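Local coordinates for protein spherulin 3A (Physarum polycephalum, PDB 1HDF) that serves as a structural protein of the beta/gamma-crystallin family, a calcium-loaded dimer in which each chain is one domain of two Greek-key motifs, at residues 46-51 against 86-91. Numbering follows the deposited sequence.
Sequences VVSSVK and NLNDAI. With CA (calcium ion), chain C; CA (calcium ion), chain D.
The carbonyl oxygen of Val47 is gripped by three donors: the backbone N of Asp89 at 3.0 Å from Val47 O, water 1, and, weakly, the side-chain ND2 of Asn88. This is the double calcium site of a beta/gamma-crystallin domain, where loops from its two Greek-key motifs meet. Water 1 also donates to Leu87 O and accepts from Ala90 N, tying the 86-91 loop to Val47. One calcium takes Val46 O, Ser48 OG and Asp89 OD1, the last at 2.3 Å from the metal; Lys19 O and two waters complete its shell. The metal thus draws together Val46 O and Asp89 OD1, 3.0 Å apart, which would otherwise be likely to repel each other. With CG of Asn88 anti to its own N (chi1 -171°), ND2 reaches Ser48 OG at 2.8 Å, and that hydroxyl oxygen lies nearly in the amide plane. An alanine here is likely to rob Ser48 OG of this donor and leave the hydroxyl less firmly aimed at the calcium. Ala90 O turns to the second calcium, shared with Asp45, Lys62 and Ser92. On the side away from the first calcium, Val47 CG1 packs against Ile91 CD1 at 4.3 Å.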
ATOM      1  N   VAL A  46      16.911  -2.975 -19.227  1.00 14.67           N
ATOM      2  CA  VAL A  46      18.375  -2.931 -19.105  1.00 14.64           C
ATOM      3  C   VAL A  46      18.945  -3.810 -17.995  1.00 14.59           C
ATOM      4  O   VAL A  46      20.154  -4.009 -17.925  1.00 14.10           O
ATOM      5  CB  VAL A  46      18.906  -1.489 -18.872  1.00 15.28           C
ATOM      6  CG1 VAL A  46      18.353  -0.546 -19.952  1.00 13.90           C
ATOM      7  CG2 VAL A  46      18.557  -1.015 -17.467  1.00 12.85           C
ATOM      8  N   VAL A  47      18.079  -4.336 -17.135  1.00 13.94           N
ATOM      9  CA  VAL A  47      18.515  -5.172 -16.018  1.00 12.88           C
ATOM     10  C   VAL A  47      19.175  -6.480 -16.465  1.00 12.97           C
ATOM     11  O   VAL A  47      18.643  -7.201 -17.303  1.00 13.49           O
ATOM     12  CB  VAL A  47      17.328  -5.482 -15.068  1.00 11.92           C
ATOM     13  CG1 VAL A  47      17.780  -6.369 -13.917  1.00  9.59           C
ATOM     14  CG2 VAL A  47      16.761  -4.181 -14.525  1.00  9.49           C
ATOM     15  N   SER A  48      20.333  -6.784 -15.888  1.00 12.81           N
ATOM     16  CA  SER A  48      21.057  -7.993 -16.246  1.00 12.67           C
ATOM     17  C   SER A  48      21.360  -8.931 -15.080  1.00 12.36           C
ATOM     18  O   SER A  48      21.590 -10.115 -15.300  1.00 11.65           O
ATOM     19  CB  SER A  48      22.347  -7.614 -16.968  1.00 13.06           C
ATOM     20  OG  SER A  48      22.036  -6.921 -18.167  1.00 13.72           O
ATOM     21  N   SER A  49      21.375  -8.400 -13.856  1.00 11.93           N
ATOM     22  CA  SER A  49      21.625  -9.204 -12.655  1.00 11.63           C
ATOM     23  C   SER A  49      20.720  -8.739 -11.509  1.00 11.55           C
ATOM     24  O   SER A  49      20.301  -7.581 -11.465  1.00 12.59           O
ATOM     25  CB  SER A  49      23.100  -9.129 -12.232  1.00 11.02           C
ATOM     26  OG  SER A  49      23.477  -7.817 -11.861  1.00 12.15           O
ATOM     27  N   VAL A  50      20.422  -9.642 -10.576  1.00 11.53           N
ATOM     28  CA  VAL A  50      19.526  -9.318  -9.467  1.00  9.22           C
ATOM     29  C   VAL A  50      19.908  -9.937  -8.118  1.00  9.42           C
ATOM     30  O   VAL A  50      20.544 -10.983  -8.059  1.00  9.21           O
ATOM     31  CB  VAL A  50      18.077  -9.778  -9.796  1.00  8.44           C
ATOM     32  CG1 VAL A  50      17.111  -9.332  -8.697  1.00  7.39           C
ATOM     33  CG2 VAL A  50      17.652  -9.236 -11.146  1.00  8.73           C
ATOM     34  N   LYS A  51      19.494  -9.274  -7.041  1.00  8.52           N
ATOM     35  CA  LYS A  51      19.721  -9.746  -5.684  1.00  8.23           C
ATOM     36  C   LYS A  51      18.424  -9.549  -4.907  1.00  8.50           C
ATOM     37  O   LYS A  51      17.859  -8.454  -4.899  1.00 10.73           O
ATOM     38  CB  LYS A  51      20.839  -8.955  -5.007  1.00  7.76           C
ATOM     39  CG  LYS A  51      22.240  -9.304  -5.456  1.00  7.31           C
ATOM     40  CD  LYS A  51      23.249  -8.499  -4.661  1.00  6.03           C
ATOM     41  CE  LYS A  51      24.673  -9.021  -4.849  1.00  6.40           C
ATOM     42  NZ  LYS A  51      25.661  -8.205  -4.071  1.00  5.10           N
ATOM     43  N   ASN A  86      16.233 -16.250 -19.590  1.00 13.99           N
ATOM     44  CA  ASN A  86      15.587 -15.653 -20.758  1.00 15.29           C
ATOM     45  C   ASN A  86      15.005 -14.277 -20.485  1.00 15.72           C
ATOM     46  O   ASN A  86      14.052 -13.863 -21.152  1.00 15.10           O
ATOM     47  CB  ASN A  86      14.463 -16.555 -21.272  1.00 15.01           C
ATOM     48  CG  ASN A  86      14.936 -17.951 -21.574  1.00 14.92           C
ATOM     49  OD1 ASN A  86      15.739 -18.165 -22.484  1.00 14.24           O
ATOM     50  ND2 ASN A  86      14.443 -18.919 -20.805  1.00 14.96           N
ATOM     51  N   LEU A  87      15.577 -13.557 -19.526  1.00 16.25           N
ATOM     52  CA  LEU A  87      15.060 -12.233 -19.208  1.00 16.65           C
ATOM     53  C   LEU A  87      16.092 -11.116 -19.139  1.00 16.86           C
ATOM     54  O   LEU A  87      15.931 -10.166 -18.372  1.00 18.48           O
ATOM     55  CB  LEU A  87      14.274 -12.290 -17.895  1.00 16.77           C
ATOM     56  CG  LEU A  87      12.939 -13.033 -17.976  1.00 17.54           C
ATOM     57  CD1 LEU A  87      12.311 -13.147 -16.589  1.00 15.58           C
ATOM     58  CD2 LEU A  87      12.017 -12.296 -18.925  1.00 16.40           C
ATOM     59  N   ASN A  88      17.149 -11.217 -19.936  1.00 15.81           N
ATOM     60  CA  ASN A  88      18.174 -10.175 -19.937  1.00 14.76           C
ATOM     61  C   ASN A  88      17.634  -8.964 -20.701  1.00 14.25           C
ATOM     62  O   ASN A  88      16.965  -9.117 -21.726  1.00 14.61           O
ATOM     63  CB  ASN A  88      19.449 -10.689 -20.605  1.00 14.26           C
ATOM     64  CG  ASN A  88      20.622  -9.729 -20.451  1.00 16.28           C
ATOM     65  OD1 ASN A  88      21.482  -9.646 -21.324  1.00 15.50           O
ATOM     66  ND2 ASN A  88      20.665  -9.014 -19.334  1.00 15.14           N
ATOM     67  N   ASP A  89      17.916  -7.765 -20.195  1.00 14.35           N
ATOM     68  CA  ASP A  89      17.453  -6.523 -20.825  1.00 14.82           C
ATOM     69  C   ASP A  89      16.013  -6.621 -21.320  1.00 14.52           C
ATOM     70  O   ASP A  89      15.735  -6.297 -22.474  1.00 14.24           O
ATOM     71  CB  ASP A  89      18.348  -6.151 -22.016  1.00 13.54           C
ATOM     72  CG  ASP A  89      19.799  -5.974 -21.625  1.00 13.81           C
ATOM     73  OD1 ASP A  89      20.063  -5.526 -20.489  1.00 11.88           O
ATOM     74  OD2 ASP A  89      20.675  -6.270 -22.464  1.00 12.23           O
ATOM     75  N   ALA A  90      15.095  -7.051 -20.462  1.00 14.74           N
ATOM     76  CA  ALA A  90      13.707  -7.187 -20.897  1.00 15.23           C
ATOM     77  C   ALA A  90      12.653  -6.988 -19.821  1.00 15.97           C
ATOM     78  O   ALA A  90      11.462  -6.920 -20.133  1.00 16.24           O
ATOM     79  CB  ALA A  90      13.512  -8.546 -21.553  1.00 15.19           C
ATOM     80  N   ILE A  91      13.075  -6.898 -18.564  1.00 16.42           N
ATOM     81  CA  ILE A  91      12.126  -6.722 -17.471  1.00 16.78           C
ATOM     82  C   ILE A  91      11.479  -5.350 -17.550  1.00 17.49           C
ATOM     83  O   ILE A  91      12.161  -4.341 -17.749  1.00 17.92           O
ATOM     84  CB  ILE A  91      12.820  -6.897 -16.105  1.00 17.62           C
ATOM     85  CG1 ILE A  91      13.386  -8.318 -16.003  1.00 18.08           C
ATOM     86  CG2 ILE A  91      11.826  -6.652 -14.974  1.00 18.23           C
ATOM     87  CD1 ILE A  91      14.190  -8.568 -14.755  1.00 16.70           C
TER
HETATM   88 CA    CA C1101      21.811  -4.868 -19.148  1.00 17.92          CA
HETATM   89 CA    CA D1102      10.246  -5.492 -21.716  1.00 24.82          CA
HETATM   90  O   HOH W   1      15.970  -7.694 -17.699  1.00 12.98           O
HETATM   91  O   HOH W   2      23.634  -5.791 -20.810  1.00 26.58           O
HETATM   92  O   HOH W   3      21.852  -2.815 -20.552  1.00  8.99           O
HETATM   93  O   HOH W   4       7.943  -5.372 -23.189  1.00 27.04           O
HETATM   94  O   HOH W   5       9.606  -3.454 -23.259  1.00  3.17           O
HETATM   95  O   HOH W   6      11.017  -7.034 -23.896  1.00 21.03           O